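Long-range contacts in oxidoreductase, zinc-binding dehydrogenase family (Myxococcus xanthus, PDB 5K1S), which acts as a medium-chain reductase in an alternative de novo route to isovaleryl coenzyme A and binds zinc: residues Gly150-Ser155 against Glu316-Thr321; Thr186-Gly191 against Asp254-Ile259; Ser200-Arg205 against Gly324-Phe329; Arg277-Gly282 against Leu304-Thr309. One frame throughout, in Å; residues are numbered along the deposited sequence.

Interaction 1: residues Gly150-Ser155 against Glu316-Thr321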
loop_
_atom_site.group_PDB
_atom_site.type_symbol
_atom_site.label_atom_id
_atom_site.label_comp_id
_atom_site.label_asym_id
_atom_site.label_seq_id
_atom_site.Cartn_x
_atom_site.Cartn_y
_atom_site.Cartn_z
ATOM N N GLY A 150 -27.191 -7.632 0.687
ATOM C CA GLY A 150 -26.879 -8.022 -0.675
ATOM C C GLY A 150 -27.943 -8.959 -1.206
ATOM O O GLY A 150 -28.632 -9.615 -0.420
ATOM N N ARG A 151 -28.091 -9.044 -2.525
ATOM C CA ARG A 151 -29.178 -9.795 -3.141
ATOM C C ARG A 151 -28.709 -11.192 -3.525
ATOM O O ARG A 151 -27.703 -11.347 -4.227
ATOM C CB ARG A 151 -29.712 -9.056 -4.367
ATOM C CG ARG A 151 -30.278 -7.695 -4.023
ATOM C CD ARG A 151 -31.049 -7.084 -5.169
ATOM N NE ARG A 151 -31.794 -5.906 -4.732
ATOM C CZ ARG A 151 -32.992 -5.946 -4.159
ATOM N NH1 ARG A 151 -33.600 -7.107 -3.945
ATOM N NH2 ARG A 151 -33.587 -4.819 -3.793
ATOM N N VAL A 152 -29.446 -12.200 -3.071
ATOM C CA VAL A 152 -29.103 -13.597 -3.311
ATOM C C VAL A 152 -29.869 -14.064 -4.546
ATOM O O VAL A 152 -31.110 -14.051 -4.527
ATOM C CB VAL A 152 -29.445 -14.469 -2.098
ATOM C CG1 VAL A 152 -29.064 -15.924 -2.358
ATOM C CG2 VAL A 152 -28.744 -13.941 -0.853
ATOM N N PRO A 153 -29.195 -14.478 -5.619
ATOM C CA PRO A 153 -29.924 -15.023 -6.769
ATOM C C PRO A 153 -30.776 -16.214 -6.360
ATOM O O PRO A 153 -30.415 -16.992 -5.474
ATOM C CB PRO A 153 -28.811 -15.435 -7.739
ATOM C CG PRO A 153 -27.630 -14.619 -7.339
ATOM C CD PRO A 153 -27.740 -14.443 -5.857
ATOM N N ALA A 154 -31.930 -16.348 -7.017
ATOM C CA ALA A 154 -32.832 -17.450 -6.708
ATOM C C ALA A 154 -32.177 -18.804 -6.929
ATOM O O ALA A 154 -32.610 -19.796 -6.332
ATOM C CB ALA A 154 -34.100 -17.341 -7.552
ATOM N N SER A 155 -31.141 -18.868 -7.762
ATOM C CA SER A 155 -30.465 -20.120 -8.069
ATOM C C SER A 155 -29.449 -20.527 -7.011
ATOM O O SER A 155 -28.827 -21.586 -7.154
ATOM C CB SER A 155 -29.766 -20.010 -9.427
ATOM O OG SER A 155 -29.098 -21.215 -9.762
ATOM N N GLU A 316 -22.134 -8.666 -6.351
ATOM C CA GLU A 316 -21.334 -9.319 -7.381
ATOM C C GLU A 316 -20.825 -10.675 -6.907
ATOM O O GLU A 316 -20.852 -11.653 -7.665
ATOM C CB GLU A 316 -20.167 -8.415 -7.780
ATOM C CG GLU A 316 -19.273 -8.985 -8.869
ATOM C CD GLU A 316 -20.005 -9.195 -10.182
ATOM O OE1 GLU A 316 -21.161 -8.736 -10.306
ATOM O OE2 GLU A 316 -19.421 -9.823 -11.092
ATOM N N ALA A 317 -20.353 -10.752 -5.662
ATOM C CA ALA A 317 -19.870 -12.022 -5.128
ATOM C C ALA A 317 -20.980 -13.064 -5.118
ATOM O O ALA A 317 -20.780 -14.207 -5.547
ATOM C CB ALA A 317 -19.313 -11.817 -3.720
ATOM N N LEU A 318 -22.161 -12.687 -4.626
ATOM C CA LEU A 318 -23.294 -13.605 -4.640
ATOM C C LEU A 318 -23.620 -14.049 -6.060
ATOM O O LEU A 318 -23.956 -15.217 -6.293
ATOM C CB LEU A 318 -24.510 -12.944 -3.990
ATOM C CG LEU A 318 -24.375 -12.644 -2.495
ATOM C CD1 LEU A 318 -25.486 -11.717 -2.028
ATOM C CD2 LEU A 318 -24.384 -13.932 -1.690
ATOM N N ARG A 319 -23.520 -13.134 -7.026
ATOM C CA ARG A 319 -23.785 -13.495 -8.413
ATOM C C ARG A 319 -22.758 -14.497 -8.925
ATOM O O ARG A 319 -23.106 -15.433 -9.657
ATOM C CB ARG A 319 -23.791 -12.243 -9.288
ATOM C CG ARG A 319 -24.295 -12.486 -10.701
ATOM C CD ARG A 319 -24.047 -11.289 -11.603
ATOM N NE ARG A 319 -22.622 -11.025 -11.782
ATOM C CZ ARG A 319 -21.818 -11.742 -12.561
ATOM N NH1 ARG A 319 -22.292 -12.781 -13.236
ATOM N NH2 ARG A 319 -20.535 -11.424 -12.662
ATOM N N LEU A 320 -21.488 -14.320 -8.552
ATOM C CA LEU A 320 -20.447 -15.228 -9.021
ATOM C C LEU A 320 -20.653 -16.643 -8.497
ATOM O O LEU A 320 -20.327 -17.613 -9.191
ATOM C CB LEU A 320 -19.073 -14.701 -8.606
ATOM C CG LEU A 320 -18.610 -13.437 -9.333
ATOM C CD1 LEU A 320 -17.406 -12.830 -8.638
ATOM C CD2 LEU A 320 -18.285 -13.743 -10.788
ATOM N N THR A 321 -21.189 -16.786 -7.284
ATOM C CA THR A 321 -21.424 -18.119 -6.741
ATOM C C THR A 321 -22.598 -18.797 -7.436
ATOM O O THR A 321 -22.558 -20.004 -7.700
ATOM C CB THR A 321 -21.673 -18.039 -5.235
ATOM O OG1 THR A 321 -20.641 -17.258 -4.618
ATOM C CG2 THR A 321 -21.678 -19.433 -4.623
#
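Leu318 and Pro153 carry a contact made by van der Waals packing, in which segment 316-321 of helix 311-323 lies against the chain as it leaves strand 149-151, with apolar side chains set against both each other and backbone carbonyls. It joins the mixed sheet of the GroES-like domain, where strand 149-151 pairs with strand 100-103, to the helix that follows the last strand of the Rossmann-type sheet. Leu318 is directed toward the other segment. Its CG stands anti to its carbonyl carbon (chi1 -66°), and this sends CD1 past the Arg151 carbonyl to within 3.8 Å of Gly150 C and 4.1 Å of Val152 CG2. Leu318 CB lies 3.6 Å from Arg151 O. Pro153 meets the helix with the CG-CD edge of its ring, at about a right angle to the leucine. Pro153 CD packs on Leu318 CB at 4.0 Å, while Pro153 CG rests 4.1 Å from Arg319 CA. With an alanine at Pro153, the CG and CD methylenes would be gone, which is likely to open a gap over Leu318 CB.

The charged side chains find partners within the helix or beyond the two segments. Arg319 grips Glu316 side-on, its NE donating to Glu316 OE1 over 3.1 Å and NH2 to OE2; Arg176 adds a second salt bridge to Glu316. The guanidinium of Arg151 leads away from the helix and forms a cation-pi pair with Trp95. The contact therefore rests on van der Waals packing round the buried Leu318, and the charged groups lie to its side.

Interaction 2: residues Thr186-Gly191 against Asp254-Ile259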
loop_
_atom_site.group_PDB
_atom_site.type_symbol
_atom_site.label_atom_id
_atom_site.label_comp_id
_atom_site.label_asym_id
_atom_site.label_seq_id
_atom_site.Cartn_x
_atom_site.Cartn_y
_atom_site.Cartn_z
ATOM N N THR A 186 0.363 -12.280 -13.467
ATOM C CA THR A 186 0.623 -13.416 -12.594
ATOM C C THR A 186 0.320 -13.012 -11.158
ATOM O O THR A 186 0.832 -11.996 -10.674
ATOM C CB THR A 186 2.073 -13.885 -12.719
ATOM O OG1 THR A 186 2.956 -12.779 -12.495
ATOM C CG2 THR A 186 2.333 -14.466 -14.102
ATOM N N VAL A 187 -0.508 -13.804 -10.483
ATOM C CA VAL A 187 -1.008 -13.481 -9.151
ATOM C C VAL A 187 -0.430 -14.476 -8.156
ATOM O O VAL A 187 -0.499 -15.693 -8.370
ATOM C CB VAL A 187 -2.546 -13.501 -9.110
ATOM C CG1 VAL A 187 -3.050 -13.060 -7.741
ATOM C CG2 VAL A 187 -3.120 -12.617 -10.209
ATOM N N LEU A 188 0.133 -13.957 -7.070
ATOM C CA LEU A 188 0.599 -14.770 -5.958
ATOM C C LEU A 188 -0.422 -14.695 -4.831
ATOM O O LEU A 188 -0.842 -13.600 -4.443
ATOM C CB LEU A 188 1.967 -14.294 -5.465
ATOM C CG LEU A 188 2.521 -14.999 -4.225
ATOM C CD1 LEU A 188 2.734 -16.481 -4.498
ATOM C CD2 LEU A 188 3.813 -14.343 -3.772
ATOM N N ILE A 189 -0.820 -15.852 -4.313
ATOM C CA ILE A 189 -1.801 -15.933 -3.238
ATOM C C ILE A 189 -1.207 -16.776 -2.120
ATOM O O ILE A 189 -0.803 -17.922 -2.349
ATOM C CB ILE A 189 -3.136 -16.532 -3.714
ATOM C CG1 ILE A 189 -3.699 -15.716 -4.883
ATOM C CG2 ILE A 189 -4.136 -16.580 -2.559
ATOM C CD1 ILE A 189 -4.946 -16.312 -5.516
ATOM N N THR A 190 -1.147 -16.209 -0.920
ATOM C CA THR A 190 -0.768 -16.943 0.275
ATOM C C THR A 190 -2.022 -17.397 1.013
ATOM O O THR A 190 -3.106 -16.832 0.848
ATOM C CB THR A 190 0.102 -16.084 1.198
ATOM O OG1 THR A 190 -0.672 -14.996 1.718
ATOM C CG2 THR A 190 1.303 -15.532 0.441
ATOM N N GLY A 191 -1.861 -18.430 1.832
ATOM C CA GLY A 191 -3.013 -19.013 2.507
ATOM C C GLY A 191 -4.128 -19.377 1.553
ATOM O O GLY A 191 -5.310 -19.245 1.892
ATOM N N ASP A 254 3.241 -10.029 -10.759
ATOM C CA ASP A 254 2.733 -8.674 -10.929
ATOM C C ASP A 254 1.997 -8.195 -9.683
ATOM O O ASP A 254 2.142 -7.036 -9.280
ATOM C CB ASP A 254 1.809 -8.611 -12.146
ATOM C CG ASP A 254 2.510 -9.002 -13.431
ATOM O OD1 ASP A 254 2.511 -10.205 -13.766
ATOM O OD2 ASP A 254 3.060 -8.107 -14.107
ATOM N N VAL A 255 1.206 -9.071 -9.066
ATOM C CA VAL A 255 0.425 -8.732 -7.884
ATOM C C VAL A 255 0.443 -9.922 -6.937
ATOM O O VAL A 255 0.578 -11.074 -7.359
ATOM C CB VAL A 255 -1.026 -8.339 -8.255
ATOM C CG1 VAL A 255 -1.696 -9.451 -9.045
ATOM C CG2 VAL A 255 -1.840 -7.998 -7.011
ATOM N N ALA A 256 0.311 -9.635 -5.642
ATOM C CA ALA A 256 0.288 -10.664 -4.613
ATOM C C ALA A 256 -0.875 -10.408 -3.667
ATOM O O ALA A 256 -1.094 -9.270 -3.238
ATOM C CB ALA A 256 1.605 -10.701 -3.832
ATOM N N VAL A 257 -1.613 -11.465 -3.347
ATOM C CA VAL A 257 -2.717 -11.407 -2.396
ATOM C C VAL A 257 -2.192 -11.986 -1.086
ATOM O O VAL A 257 -2.085 -13.205 -0.929
ATOM C CB VAL A 257 -3.943 -12.168 -2.905
ATOM C CG1 VAL A 257 -5.075 -12.101 -1.891
ATOM C CG2 VAL A 257 -4.391 -11.611 -4.248
ATOM N N GLU A 258 -1.865 -11.109 -0.139
ATOM C CA GLU A 258 -1.252 -11.519 1.124
ATOM C C GLU A 258 -2.354 -11.750 2.151
ATOM O O GLU A 258 -2.806 -10.817 2.816
ATOM C CB GLU A 258 -0.253 -10.470 1.600
ATOM C CG GLU A 258 0.422 -10.812 2.921
ATOM C CD GLU A 258 1.201 -12.115 2.866
ATOM O OE1 GLU A 258 2.398 -12.082 2.510
ATOM O OE2 GLU A 258 0.614 -13.173 3.173
ATOM N N ILE A 259 -2.781 -13.004 2.282
ATOM C CA ILE A 259 -3.793 -13.371 3.269
ATOM C C ILE A 259 -3.155 -13.738 4.601
ATOM O O ILE A 259 -3.660 -13.366 5.662
ATOM C CB ILE A 259 -4.657 -14.527 2.728
ATOM C CG1 ILE A 259 -5.384 -14.101 1.449
ATOM C CG2 ILE A 259 -5.661 -14.987 3.788
ATOM C CD1 ILE A 259 -6.083 -15.239 0.729
#
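Thr190 and Glu258 close the C-terminal end of a parallel strand pair through the threonine side chain. Thr190 CB sits 3.6 Å from Glu258 OE2. Beyond it, OG1 occupies the position between the backbone N and the carbonyl carbon (chi1 67°), facing the neighbouring strand. There Thr190 OG1 donates to Glu258 OE2 over 2.7 Å, meeting it from above the carboxylate plane, and accepts from Ile259 N at 3.0 Å; Val260 N gives it a further bond. The other branch, Thr190 CG2, lies 3.7 Å from Glu258 OE2. Glu258 bends at chi2 to bring its carboxylate back over the threonine; Gly261 N bonds to Glu258 OE2 and Thr268 OG1 to Glu258 OE1.

Strands 186-190 and 255-258 are the first and fourth of a Rossmann-type sheet of order 3-2-1-4-5-6, so they flank the point where the topology reverses. As in relatives, the dinucleotide probably binds at their C-terminal ends, where Gly191 leads with positive phi into a glycine-rich turn.

Between the ends the backbone ladder runs through Leu188 N to Val255 O, Val257 N to Leu188 O and Thr190 N to Val257 O. On one face Val187 and Val255 lie side by side, CG2 to CG1 at 3.7 Å, followed by Ile189 and Val257; the other face has Leu188 CB on Ala256 CB. At the N-terminal end Asp254 OD1 accepts from Thr186 N at 3.0 Å, nearly straight at 175°, and from Thr186 OG1 at 2.9 Å, the two donors approaching from opposite faces of the carboxylate.

Interaction 3: residues Ser200-Arg205 against Gly324-Phe329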
loop_
_atom_site.group_PDB
_atom_site.type_symbol
_atom_site.label_atom_id
_atom_site.label_comp_id
_atom_site.label_asym_id
_atom_site.label_seq_id
_atom_site.Cartn_x
_atom_site.Cartn_y
_atom_site.Cartn_z
ATOM N N SER A 200 -10.337 -16.284 -3.977
ATOM C CA SER A 200 -9.413 -15.448 -4.736
ATOM C C SER A 200 -8.805 -16.220 -5.901
ATOM O O SER A 200 -8.702 -15.695 -7.016
ATOM C CB SER A 200 -8.317 -14.912 -3.816
ATOM O OG SER A 200 -8.868 -14.137 -2.766
ATOM N N VAL A 201 -8.395 -17.469 -5.661
ATOM C CA VAL A 201 -7.844 -18.301 -6.731
ATOM C C VAL A 201 -8.814 -18.354 -7.905
ATOM O O VAL A 201 -8.459 -18.042 -9.048
ATOM C CB VAL A 201 -7.522 -19.712 -6.206
ATOM C CG1 VAL A 201 -7.179 -20.662 -7.354
ATOM C CG2 VAL A 201 -6.373 -19.656 -5.210
ATOM N N GLN A 202 -10.056 -18.758 -7.633
ATOM C CA GLN A 202 -11.054 -18.846 -8.694
ATOM C C GLN A 202 -11.249 -17.497 -9.371
ATOM O O GLN A 202 -11.254 -17.401 -10.604
ATOM C CB GLN A 202 -12.382 -19.345 -8.124
ATOM C CG GLN A 202 -12.314 -20.712 -7.470
ATOM C CD GLN A 202 -13.652 -21.145 -6.911
ATOM O OE1 GLN A 202 -14.488 -21.697 -7.628
ATOM N NE2 GLN A 202 -13.870 -20.888 -5.626
ATOM N N LEU A 203 -11.412 -16.439 -8.575
ATOM C CA LEU A 203 -11.694 -15.127 -9.143
ATOM C C LEU A 203 -10.536 -14.642 -10.007
ATOM O O LEU A 203 -10.751 -14.012 -11.049
ATOM C CB LEU A 203 -11.992 -14.130 -8.021
ATOM C CG LEU A 203 -12.530 -12.760 -8.434
ATOM C CD1 LEU A 203 -13.810 -12.885 -9.251
ATOM C CD2 LEU A 203 -12.776 -11.908 -7.199
ATOM N N ALA A 204 -9.301 -14.928 -9.593
ATOM C CA ALA A 204 -8.146 -14.544 -10.395
ATOM C C ALA A 204 -8.103 -15.332 -11.698
ATOM O O ALA A 204 -7.982 -14.752 -12.784
ATOM C CB ALA A 204 -6.860 -14.751 -9.595
ATOM N N ARG A 205 -8.202 -16.661 -11.610
ATOM C CA ARG A 205 -8.228 -17.482 -12.816
ATOM C C ARG A 205 -9.399 -17.111 -13.716
ATOM O O ARG A 205 -9.302 -17.235 -14.943
ATOM C CB ARG A 205 -8.295 -18.963 -12.441
ATOM N N GLY A 324 -21.321 -19.918 -10.850
ATOM C CA GLY A 324 -20.282 -20.927 -10.780
ATOM C C GLY A 324 -18.875 -20.397 -10.950
ATOM O O GLY A 324 -17.924 -21.180 -10.840
ATOM N N GLY A 325 -18.705 -19.101 -11.217
ATOM C CA GLY A 325 -17.368 -18.551 -11.360
ATOM C C GLY A 325 -16.526 -18.713 -10.111
ATOM O O GLY A 325 -15.312 -18.915 -10.197
ATOM N N VAL A 326 -17.152 -18.625 -8.939
ATOM C CA VAL A 326 -16.459 -18.813 -7.669
ATOM C C VAL A 326 -17.318 -19.705 -6.786
ATOM O O VAL A 326 -18.307 -19.252 -6.199
ATOM C CB VAL A 326 -16.163 -17.467 -6.983
ATOM C CG1 VAL A 326 -15.438 -17.687 -5.661
ATOM C CG2 VAL A 326 -15.339 -16.574 -7.900
ATOM N N ARG A 327 -16.949 -20.979 -6.690
ATOM C CA ARG A 327 -17.719 -21.927 -5.905
ATOM C C ARG A 327 -17.591 -21.632 -4.412
ATOM O O ARG A 327 -16.710 -20.893 -3.965
ATOM C CB ARG A 327 -17.254 -23.356 -6.178
ATOM C CG ARG A 327 -17.724 -23.938 -7.501
ATOM C CD ARG A 327 -17.249 -25.375 -7.650
ATOM N NE ARG A 327 -17.652 -26.196 -6.511
ATOM C CZ ARG A 327 -17.155 -27.398 -6.235
ATOM N NH1 ARG A 327 -16.223 -27.934 -7.011
ATOM N NH2 ARG A 327 -17.589 -28.065 -5.172
ATOM N N GLN A 328 -18.492 -22.233 -3.640
ATOM C CA GLN A 328 -18.449 -22.194 -2.187
ATOM C C GLN A 328 -18.230 -23.606 -1.667
ATOM O O GLN A 328 -18.890 -24.548 -2.120
ATOM C CB GLN A 328 -19.737 -21.601 -1.606
ATOM C CG GLN A 328 -19.782 -20.083 -1.630
ATOM C CD GLN A 328 -18.692 -19.461 -0.780
ATOM O OE1 GLN A 328 -18.304 -20.012 0.249
ATOM N NE2 GLN A 328 -18.184 -18.312 -1.214
ATOM N N PHE A 329 -17.307 -23.748 -0.720
ATOM C CA PHE A 329 -16.917 -25.047 -0.180
ATOM C C PHE A 329 -17.447 -25.148 1.249
ATOM O O PHE A 329 -16.741 -24.878 2.220
ATOM C CB PHE A 329 -15.397 -25.213 -0.242
ATOM C CG PHE A 329 -14.825 -25.034 -1.620
ATOM C CD1 PHE A 329 -14.542 -23.769 -2.109
ATOM C CD2 PHE A 329 -14.572 -26.130 -2.427
ATOM C CE1 PHE A 329 -14.017 -23.602 -3.377
ATOM C CE2 PHE A 329 -14.046 -25.967 -3.696
ATOM C CZ PHE A 329 -13.768 -24.702 -4.171
#
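Gln202 on helix 195-206 and Val326 in the irregular segment 324-329 are the residues whose CA atoms lie nearest across the contact, 5.5 Å apart, just beyond the point where Gly324 leaves the preceding helix with positive phi. Gln202 does most of the work. From a first torsion of -60° it runs out in an extended chain that lays the amide along the Arg327 backbone, where it reads both polar groups of that residue. Gln202 OE1 accepts from Arg327 N at 2.7 Å with an N-H...O angle of 165°, and Gln202 NE2 donates to Arg327 O over 3.3 Å. Both donors are tilted by about 30° from the planes of the carbonyls they meet.

The flanks of the glutamine are covered as well. Val326 CG1 packs 3.6 Å from Gln202 NE2, and the same nitrogen lies at the edge of the Phe329 ring, 3.5 Å from CE1 and near the ring plane. Val326 CG2 turns to the helix, touching Leu203 CB at 4.1 Å. The phenyl group of Phe329 also meets Arg327, with CE2 over one face of the guanidinium. A leucine in place of Gln202 would probably leave the N-H and C=O of Arg327 without their side-chain mates and free the loop to shift against the helix.

The contact joins helix 195-206, which follows the first strand of the Rossmann-type sheet, to the link between helix 311-323 and strand 330-335; Val326 and Leu203 also border helix 165-178, and Ile189 of strand 186-190 lies behind Ser200 and Val201.

Interaction 4: residues Arg277-Gly282 against Leu304-Thr309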
loop_
_atom_site.group_PDB
_atom_site.type_symbol
_atom_site.label_atom_id
_atom_site.label_comp_id
_atom_site.label_asym_id
_atom_site.label_seq_id
_atom_site.Cartn_x
_atom_site.Cartn_y
_atom_site.Cartn_z
ATOM N N ARG A 277 2.510 -5.003 -6.982
ATOM C CA ARG A 277 1.673 -4.479 -5.912
ATOM C C ARG A 277 1.194 -5.623 -5.031
ATOM O O ARG A 277 0.712 -6.642 -5.535
ATOM C CB ARG A 277 0.479 -3.701 -6.482
ATOM C CG ARG A 277 -0.389 -4.499 -7.437
ATOM C CD ARG A 277 -1.295 -3.589 -8.247
ATOM N NE ARG A 277 -2.243 -4.346 -9.060
ATOM C CZ ARG A 277 -1.956 -4.900 -10.234
ATOM N NH1 ARG A 277 -0.738 -4.793 -10.749
ATOM N NH2 ARG A 277 -2.890 -5.569 -10.896
ATOM N N VAL A 278 1.328 -5.449 -3.719
ATOM C CA VAL A 278 0.909 -6.437 -2.732
ATOM C C VAL A 278 -0.368 -5.931 -2.080
ATOM O O VAL A 278 -0.388 -4.838 -1.501
ATOM C CB VAL A 278 2.002 -6.685 -1.681
ATOM C CG1 VAL A 278 1.519 -7.673 -0.623
ATOM C CG2 VAL A 278 3.268 -7.190 -2.349
ATOM N N VAL A 279 -1.430 -6.724 -2.163
ATOM C CA VAL A 279 -2.715 -6.381 -1.569
ATOM C C VAL A 279 -2.836 -7.159 -0.265
ATOM O O VAL A 279 -3.018 -8.381 -0.273
ATOM C CB VAL A 279 -3.880 -6.690 -2.518
ATOM C CG1 VAL A 279 -5.180 -6.140 -1.950
ATOM C CG2 VAL A 279 -3.610 -6.108 -3.899
ATOM N N VAL A 280 -2.734 -6.456 0.857
ATOM C CA VAL A 280 -2.737 -7.083 2.173
ATOM C C VAL A 280 -4.166 -7.101 2.698
ATOM O O VAL A 280 -4.817 -6.055 2.786
ATOM C CB VAL A 280 -1.806 -6.345 3.144
ATOM C CG1 VAL A 280 -1.702 -7.106 4.459
ATOM C CG2 VAL A 280 -0.429 -6.152 2.522
ATOM N N VAL A 281 -4.652 -8.291 3.049
ATOM C CA VAL A 281 -5.991 -8.432 3.613
ATOM C C VAL A 281 -6.013 -9.185 4.934
ATOM O O VAL A 281 -6.995 -9.061 5.689
ATOM C CB VAL A 281 -6.934 -9.111 2.592
ATOM C CG1 VAL A 281 -6.460 -10.517 2.259
ATOM C CG2 VAL A 281 -8.376 -9.126 3.099
ATOM N N GLY A 282 -4.981 -9.952 5.289
ATOM C CA GLY A 282 -5.025 -10.757 6.489
ATOM C C GLY A 282 -3.691 -10.776 7.208
ATOM O O GLY A 282 -2.632 -10.555 6.618
ATOM N N LEU A 304 -1.000 -2.440 -0.744
ATOM C CA LEU A 304 -2.362 -1.938 -0.629
ATOM C C LEU A 304 -3.126 -2.748 0.406
ATOM O O LEU A 304 -3.072 -3.982 0.398
ATOM C CB LEU A 304 -3.083 -2.009 -1.977
ATOM C CG LEU A 304 -2.328 -1.440 -3.179
ATOM C CD1 LEU A 304 -3.122 -1.671 -4.456
ATOM C CD2 LEU A 304 -2.039 0.041 -2.986
ATOM N N GLY A 305 -3.838 -2.056 1.290
ATOM C CA GLY A 305 -4.717 -2.714 2.233
ATOM C C GLY A 305 -6.133 -2.837 1.695
ATOM O O GLY A 305 -6.615 -1.981 0.958
ATOM N N ALA A 306 -6.794 -3.930 2.070
ATOM C CA ALA A 306 -8.176 -4.189 1.684
ATOM C C ALA A 306 -8.945 -4.657 2.909
ATOM O O ALA A 306 -8.500 -5.573 3.609
ATOM C CB ALA A 306 -8.257 -5.239 0.572
ATOM N N TYR A 307 -10.096 -4.038 3.161
ATOM C CA TYR A 307 -10.856 -4.290 4.376
ATOM C C TYR A 307 -12.347 -4.298 4.072
ATOM O O TYR A 307 -12.837 -3.471 3.300
ATOM C CB TYR A 307 -10.539 -3.229 5.441
ATOM C CG TYR A 307 -11.296 -3.398 6.742
ATOM C CD1 TYR A 307 -11.025 -4.458 7.594
ATOM C CD2 TYR A 307 -12.269 -2.482 7.125
ATOM C CE1 TYR A 307 -11.709 -4.613 8.784
ATOM C CE2 TYR A 307 -12.960 -2.627 8.316
ATOM C CZ TYR A 307 -12.675 -3.694 9.143
ATOM O OH TYR A 307 -13.360 -3.841 10.331
ATOM N N ALA A 308 -13.059 -5.248 4.678
ATOM C CA ALA A 308 -14.516 -5.287 4.620
ATOM C C ALA A 308 -15.032 -5.501 3.201
ATOM O O ALA A 308 -14.250 -5.691 2.265
ATOM C CB ALA A 308 -15.101 -3.999 5.201
ATOM N N THR A 309 -16.354 -5.469 3.040
ATOM C CA THR A 309 -17.004 -5.682 1.757
ATOM C C THR A 309 -18.130 -4.670 1.604
ATOM O O THR A 309 -18.794 -4.319 2.584
ATOM C CB THR A 309 -17.560 -7.111 1.642
ATOM O OG1 THR A 309 -16.517 -8.057 1.903
ATOM C CG2 THR A 309 -18.132 -7.365 0.253
#
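Leu304 has the most surface covered in this contact, and its backbone sets the pairing of two parallel strands with Val279 opposite it. Leu304 N donates to Val278 O at 2.6 Å, and Leu304 O takes the N-H of Val280 as well as a CA-H...O contact from Val279. The leucine side chain lies on the same face as Val279. It touches that residue loosely, Leu304 CD1 to Val279 CG2 being 4.5 Å, while Leu304 CB runs 3.9 Å from Val278 O.

Ala306, next in burial, carries the pairing one step past the regular strand: its N binds Val280 O over 3.0 Å, the donor tilted 21° from the carbonyl plane. Its CB packs 4.1 Å from Val279 CG1. Beside it Ala306 O lies 3.6 Å from Val281 CG2.

Val279, the third, spreads its two methyls along the edge of the other strand. CG1 is anti to the backbone N (chi1 -172°), a rotation that turns it to Ala306 and leaves CG2 for Leu304. On the opposite face Val280 pairs with Gly305, whose CA makes a CA-H...O contact with Val280 O at 3.4 Å.

These are the fifth and sixth strands of the Rossmann-type sheet. Strand 253-258 lies on the far side of strand 276-280, and helix 165-178 covers the face of Val279 and Leu304 through Thr174 and Arg178. Leu304 also pairs antiparallel with a strand of the second subunit, so the sheet continues across the interface with that subunit, where Tyr307 N bonds to Glu300 of the second subunit.

How the interactions relate
Interactions 2 and 4 are buried ladders of one parallel sheet: their inner strands, 253-258 and 276-280, are neighbours, and Ile259 packs on Val281 where the contacts meet. Interactions 1 and 3 are only partly buried and use helix 311-323 and the loop that follows it, respectively; Leu320 of one touches Leu203 and Val326 of the other. Ile189 ties the sheet of interaction 2 to the helix of interaction 3. The chemistry changes from backbone ladders in interactions 2 and 4, the former closed at both ends by side-chain bonds, through a side-chain amide on a backbone in interaction 3, to van der Waals packing, without a bond between the segments, in interaction 1. Interaction 4 also continues into the second subunit.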